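Polyporopepsin (Irpex lacteus, PDB 1WKR) cleaves peptide bonds as a broad-specificity, pepsin-like aspartic endopeptidase with milk-clotting activity. Local coordinates at residues 30-35 / 210-215; 189-194 / 306-311. All blocks are in the same frame, centred on the assembly; numbering follows the deposited sequence.

Contact 1: residues 30-35 / 210-215; sequences LVDTGS and IVDTGT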
loop_
_atom_site.group_PDB
_atom_site.type_symbol
_atom_site.label_atom_id
_atom_site.label_comp_id
_atom_site.label_asym_id
_atom_site.label_seq_id
_atom_site.Cartn_x
_atom_site.Cartn_y
_atom_site.Cartn_z
ATOM N N LEU A 30 1.546 7.282 -7.001
ATOM C CA LEU A 30 1.323 5.946 -6.452
ATOM C C LEU A 30 0.904 6.054 -4.987
ATOM O O LEU A 30 1.579 6.694 -4.179
ATOM C CB LEU A 30 2.632 5.181 -6.617
ATOM C CG LEU A 30 2.615 3.657 -6.327
ATOM C CD1 LEU A 30 3.721 2.957 -7.120
ATOM C CD2 LEU A 30 2.809 3.372 -4.823
ATOM N N VAL A 31 -0.199 5.421 -4.645
ATOM C CA VAL A 31 -0.731 5.473 -3.270
ATOM C C VAL A 31 0.101 4.574 -2.365
ATOM O O VAL A 31 0.067 3.336 -2.494
ATOM C CB VAL A 31 -2.186 5.038 -3.210
ATOM C CG1 VAL A 31 -2.701 4.977 -1.769
ATOM C CG2 VAL A 31 -3.054 5.959 -4.079
ATOM N N ASP A 32 0.853 5.181 -1.420
ATOM C CA ASP A 32 1.784 4.377 -0.605
ATOM C C ASP A 32 1.625 4.641 0.880
ATOM O O ASP A 32 2.081 5.640 1.415
ATOM C CB ASP A 32 3.224 4.704 -1.057
ATOM C CG ASP A 32 4.232 3.737 -0.579
ATOM O OD1 ASP A 32 3.841 2.634 -0.063
ATOM O OD2 ASP A 32 5.465 3.994 -0.664
ATOM N N THR A 33 1.024 3.693 1.602
ATOM C CA THR A 33 1.012 3.712 3.076
ATOM C C THR A 33 2.302 3.171 3.645
ATOM O O THR A 33 2.456 3.237 4.868
ATOM C CB THR A 33 -0.189 3.004 3.659
ATOM O OG1 THR A 33 -0.149 1.600 3.272
ATOM C CG2 THR A 33 -1.540 3.599 3.183
ATOM N N GLY A 34 3.248 2.701 2.807
ATOM C CA GLY A 34 4.534 2.202 3.278
ATOM C C GLY A 34 5.667 3.205 3.202
ATOM O O GLY A 34 6.810 2.826 3.468
ATOM N N SER A 35 5.381 4.446 2.826
ATOM C CA SER A 35 6.382 5.541 2.839
ATOM C C SER A 35 5.600 6.818 3.014
ATOM O O SER A 35 4.375 6.827 2.952
ATOM C CB SER A 35 7.186 5.597 1.577
ATOM O OG SER A 35 6.449 6.083 0.469
ATOM N N ILE A 210 3.533 -4.975 8.570
ATOM C CA ILE A 210 2.914 -3.729 8.143
ATOM C C ILE A 210 1.845 -3.921 7.102
ATOM O O ILE A 210 1.768 -4.973 6.461
ATOM C CB ILE A 210 3.981 -2.706 7.643
ATOM C CG1 ILE A 210 4.536 -3.092 6.256
ATOM C CG2 ILE A 210 5.111 -2.562 8.677
ATOM C CD1 ILE A 210 5.438 -2.030 5.618
ATOM N N VAL A 211 0.995 -2.915 6.971
ATOM C CA VAL A 211 -0.077 -2.863 5.947
ATOM C C VAL A 211 0.321 -1.813 4.963
ATOM O O VAL A 211 0.463 -0.623 5.327
ATOM C CB VAL A 211 -1.427 -2.570 6.628
ATOM C CG1 VAL A 211 -2.521 -2.544 5.554
ATOM C CG2 VAL A 211 -1.745 -3.584 7.715
ATOM N N ASP A 212 0.522 -2.206 3.719
ATOM C CA ASP A 212 1.206 -1.337 2.750
ATOM C C ASP A 212 0.505 -1.425 1.392
ATOM O O ASP A 212 0.679 -2.384 0.649
ATOM C CB ASP A 212 2.676 -1.740 2.645
ATOM C CG ASP A 212 3.424 -0.819 1.779
ATOM O OD1 ASP A 212 2.911 0.215 1.296
ATOM O OD2 ASP A 212 4.686 -1.080 1.518
ATOM N N THR A 213 -0.190 -0.353 1.023
ATOM C CA THR A 213 -0.801 -0.245 -0.291
ATOM C C THR A 213 0.207 -0.294 -1.425
ATOM O O THR A 213 -0.176 -0.598 -2.555
ATOM C CB THR A 213 -1.612 1.060 -0.418
ATOM O OG1 THR A 213 -0.741 2.181 -0.174
ATOM C CG2 THR A 213 -2.794 1.134 0.591
ATOM N N GLY A 214 1.470 0.110 -1.149
ATOM C CA GLY A 214 2.540 0.220 -2.157
ATOM C C GLY A 214 3.440 -0.974 -2.208
ATOM O O GLY A 214 4.543 -0.915 -2.795
ATOM N N THR A 215 3.047 -2.100 -1.580
ATOM C CA THR A 215 3.687 -3.416 -1.863
ATOM C C THR A 215 2.644 -4.229 -2.609
ATOM O O THR A 215 1.508 -4.365 -2.152
ATOM C CB THR A 215 4.110 -4.106 -0.578
ATOM O OG1 THR A 215 5.244 -3.417 -0.026
ATOM C CG2 THR A 215 4.548 -5.543 -0.806
HETATM O O HOH W 1 -0.284 1.365 -4.558
HETATM O O HOH W 2 2.783 0.848 6.296
#
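The catalytic Asp-Thr-Gly loops of a pepsin-like aspartic proteinase, one from each lobe, meet here at Thr-33 and Thr-213. The network between the two threonines is the fireman's grip. Thr-213 OG1 donates to Val-31 O at 2.7 Å, from well above the carbonyl plane. It also accepts the backbone N-H of Thr-33 at 2.9 Å. The pseudo-twofold counterpart has Thr-33 OG1 donating to Val-211 O at 3.1 Å and taking the N-H of Thr-213 at 3.0 Å, close to straight. In both threonines OG1 lies between the backbone N and the carbonyl carbon (chi1 62° in Thr-33, 58° in Thr-213), which turns each hydroxyl across to the other loop. The methyls Thr-33 CG2 and Thr-213 CG2 touch at 3.8 Å.

The active-site carboxylates of Asp-32 and Asp-212 are nearly coplanar, their planes 19° apart. Asp-32 OD1 and Asp-212 OD1 approach to 2.9 Å, a close pair that is not counted as a hydrogen bond. Each OD1 closes an Asx turn, taking the N-H of Gly-34 or Gly-214 from above the carboxylate plane. Ser-35 OG and Thr-215 OG1 hold the two OD2 atoms. Asp-32 OD1 and Asp-212 OD2 also hydrogen-bond a modified side chain of the bound peptide inhibitor. Of two waters, one lies within reach of both Val-31 O and Thr-213 O; the other donates to Thr-33 O and Val-211 O.

The loops follow strands 25-32 and 207-211. Strand 103-106 runs parallel to the first, strand 306-308 to the second, and Tyr-320 of strand 316-321 packs against both threonines.

Contact 2: residues 189-194 / 306-311; sequences WGINQS and FINGLT. Unlike the reference sequence in segment 189-194: Ser-194 (reference Thr).
The side-chain amide of Gln-193 lies flat over one face of the Phe-306 ring and meets the amide of Asn-308 with its outer end. Amide and ring planes are 14° apart, so this is a stack. Gln-193 NE2 sits 3.2 Å above the ring plane, over its centre. Further back along the same side chain, CG makes a CH-pi contact, 3.8 Å from the centroid of the Phe-306 ring. The Gln-193 chain is extended beyond CG, which carries the amide across the ring to Asn-308.

Gln-193 and Asn-308 approach from opposite directions and form a cyclic pair of hydrogen bonds. Asn-308 ND2 donates to Gln-193 OE1 at 2.9 Å, almost straight at 175°. Gln-193 NE2 returns a bond to Asn-308 OD1 at 3.1 Å, in the carbonyl plane and on a lone pair. The two amide planes differ by 26°. The paired hydrogen bonds limit rotation of both amides and give each buried group a donor and an acceptor partner.

The contact belongs to the C-terminal lobe of the pepsin fold. Strands 190-194 and 306-308 cross steeply with axes 9.1 Å apart. Both pair with strand 207-211, which leads to the catalytic Asp-212. The side chain of Asn-308 is about 7 Å from that of Asp-212. Ile-307, pointing away from 190-194, packs on the bound peptide.

Ile-191 approaches the ring at its edge. Its CG1 lies in the ring plane, 3.9 Å from Phe-306 CZ. The two side chains cross at about a right angle. Phe-258 of strand 256-260 touches both Gln-193 and Asn-308.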
loop_
_atom_site.group_PDB
_atom_site.type_symbol
_atom_site.label_atom_id
_atom_site.label_comp_id
_atom_site.label_asym_id
_atom_site.label_seq_id
_atom_site.Cartn_x
_atom_site.Cartn_y
_atom_site.Cartn_z
ATOM N N TRP A 189 2.564 1.691 9.176
ATOM C CA TRP A 189 1.227 1.279 9.647
ATOM C C TRP A 189 1.364 -0.170 10.064
ATOM O O TRP A 189 1.006 -1.112 9.341
ATOM C CB TRP A 189 0.177 1.481 8.535
ATOM C CG TRP A 189 -0.075 2.977 8.371
ATOM C CD1 TRP A 189 0.406 3.791 7.380
ATOM C CD2 TRP A 189 -0.811 3.816 9.243
ATOM N NE1 TRP A 189 -0.013 5.104 7.583
ATOM C CE2 TRP A 189 -0.747 5.127 8.743
ATOM C CE3 TRP A 189 -1.547 3.573 10.414
ATOM C CZ2 TRP A 189 -1.380 6.185 9.361
ATOM C CZ3 TRP A 189 -2.192 4.620 11.010
ATOM C CH2 TRP A 189 -2.113 5.909 10.501
ATOM N N GLY A 190 1.985 -0.344 11.246
ATOM C CA GLY A 190 2.407 -1.690 11.741
ATOM C C GLY A 190 1.410 -2.244 12.679
ATOM O O GLY A 190 0.873 -1.549 13.558
ATOM N N ILE A 191 1.134 -3.534 12.512
ATOM C CA ILE A 191 0.189 -4.245 13.350
ATOM C C ILE A 191 0.788 -5.599 13.753
ATOM O O ILE A 191 1.756 -6.063 13.159
ATOM C CB ILE A 191 -1.185 -4.479 12.637
ATOM C CG1 ILE A 191 -1.028 -5.412 11.424
ATOM C CG2 ILE A 191 -1.784 -3.129 12.182
ATOM C CD1 ILE A 191 -2.335 -5.822 10.803
ATOM N N ASN A 192 0.170 -6.225 14.747
ATOM C CA ASN A 192 0.413 -7.603 15.055
ATOM C C ASN A 192 -0.635 -8.498 14.434
ATOM O O ASN A 192 -1.820 -8.132 14.458
ATOM C CB ASN A 192 0.434 -7.782 16.591
ATOM C CG ASN A 192 1.489 -6.893 17.228
ATOM O OD1 ASN A 192 1.100 -6.164 18.268
ATOM N ND2 ASN A 192 2.614 -6.811 16.766
ATOM N N GLN A 193 -0.230 -9.649 13.879
ATOM C CA GLN A 193 -1.223 -10.596 13.371
ATOM C C GLN A 193 -0.622 -11.990 13.405
ATOM O O GLN A 193 0.611 -12.131 13.514
ATOM C CB GLN A 193 -1.661 -10.250 11.921
ATOM C CG GLN A 193 -0.700 -10.742 10.865
ATOM C CD GLN A 193 -1.062 -10.223 9.467
ATOM O OE1 GLN A 193 -2.040 -9.495 9.293
ATOM N NE2 GLN A 193 -0.278 -10.634 8.477
ATOM N N SER A 194 -1.451 -13.008 13.216
ATOM C CA SER A 194 -1.015 -14.339 12.877
ATOM C C SER A 194 -1.710 -14.776 11.601
ATOM O O SER A 194 -2.721 -14.198 11.207
ATOM C CB SER A 194 -1.297 -15.322 14.013
ATOM O OG SER A 194 -2.698 -15.531 14.074
ATOM N N PHE A 306 5.975 -9.409 7.928
ATOM C CA PHE A 306 4.997 -9.552 6.845
ATOM C C PHE A 306 4.667 -8.166 6.278
ATOM O O PHE A 306 4.850 -7.164 7.006
ATOM C CB PHE A 306 3.678 -10.286 7.330
ATOM C CG PHE A 306 2.932 -9.503 8.384
ATOM C CD1 PHE A 306 2.083 -8.459 8.064
ATOM C CD2 PHE A 306 3.095 -9.817 9.738
ATOM C CE1 PHE A 306 1.404 -7.746 9.013
ATOM C CE2 PHE A 306 2.402 -9.114 10.707
ATOM C CZ PHE A 306 1.572 -8.093 10.357
ATOM N N ILE A 307 4.166 -8.186 5.075
ATOM C CA ILE A 307 3.575 -6.961 4.455
ATOM C C ILE A 307 2.228 -7.408 3.889
ATOM O O ILE A 307 2.186 -8.189 2.914
ATOM C CB ILE A 307 4.460 -6.321 3.388
ATOM C CG1 ILE A 307 5.822 -5.944 3.958
ATOM C CG2 ILE A 307 3.752 -5.096 2.843
ATOM C CD1 ILE A 307 6.816 -5.359 2.982
ATOM N N ASN A 308 1.137 -6.878 4.444
ATOM C CA ASN A 308 -0.197 -7.072 3.844
ATOM C C ASN A 308 -0.307 -6.015 2.747
ATOM O O ASN A 308 -0.526 -4.822 3.024
ATOM C CB ASN A 308 -1.305 -6.927 4.880
ATOM C CG ASN A 308 -1.268 -7.958 5.977
ATOM O OD1 ASN A 308 -0.554 -8.962 5.926
ATOM N ND2 ASN A 308 -2.074 -7.727 7.023
ATOM N N GLY A 309 -0.127 -6.443 1.494
ATOM C CA GLY A 309 -0.024 -5.535 0.353
ATOM C C GLY A 309 -1.284 -5.317 -0.382
ATOM O O GLY A 309 -2.385 -5.645 0.075
ATOM N N LEU A 310 -1.137 -4.686 -1.555
ATOM C CA LEU A 310 -2.287 -4.363 -2.429
ATOM C C LEU A 310 -3.170 -5.554 -2.686
ATOM O O LEU A 310 -4.380 -5.417 -2.673
ATOM C CB LEU A 310 -1.677 -3.830 -3.768
ATOM C CG LEU A 310 -2.662 -3.490 -4.876
ATOM C CD1 LEU A 310 -1.981 -2.478 -5.810
ATOM C CD2 LEU A 310 -3.071 -4.717 -5.683
ATOM N N THR A 311 -2.599 -6.746 -2.872
ATOM C CA THR A 311 -3.367 -7.925 -3.208
ATOM C C THR A 311 -4.208 -8.376 -2.030
ATOM O O THR A 311 -5.283 -8.977 -2.229
ATOM C CB THR A 311 -2.466 -9.053 -3.716
ATOM O OG1 THR A 311 -1.325 -9.209 -2.792
ATOM C CG2 THR A 311 -1.968 -8.808 -5.136
#

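In the fold
From the N terminus the chain reaches 30-35 first, in the N-terminal lobe. It next passes through 189-194, then 210-215, and last 306-311. Contact 1 closes a loop of 174 residues and joins the two lobes at the active site. Contact 2 closes a loop of 111 residues within the C-terminal lobe. The segments alternate, so the two loops cross and neither nests in the other. Strand 207-211, whose end enters contact 1, links it to the two strands of contact 2. The contacts also touch directly. Asp-212 CB packs on Ile-307 CG2, Thr-33 O meets Trp-189 CD1, and Asn-308 N probably bonds to Ile-210 O.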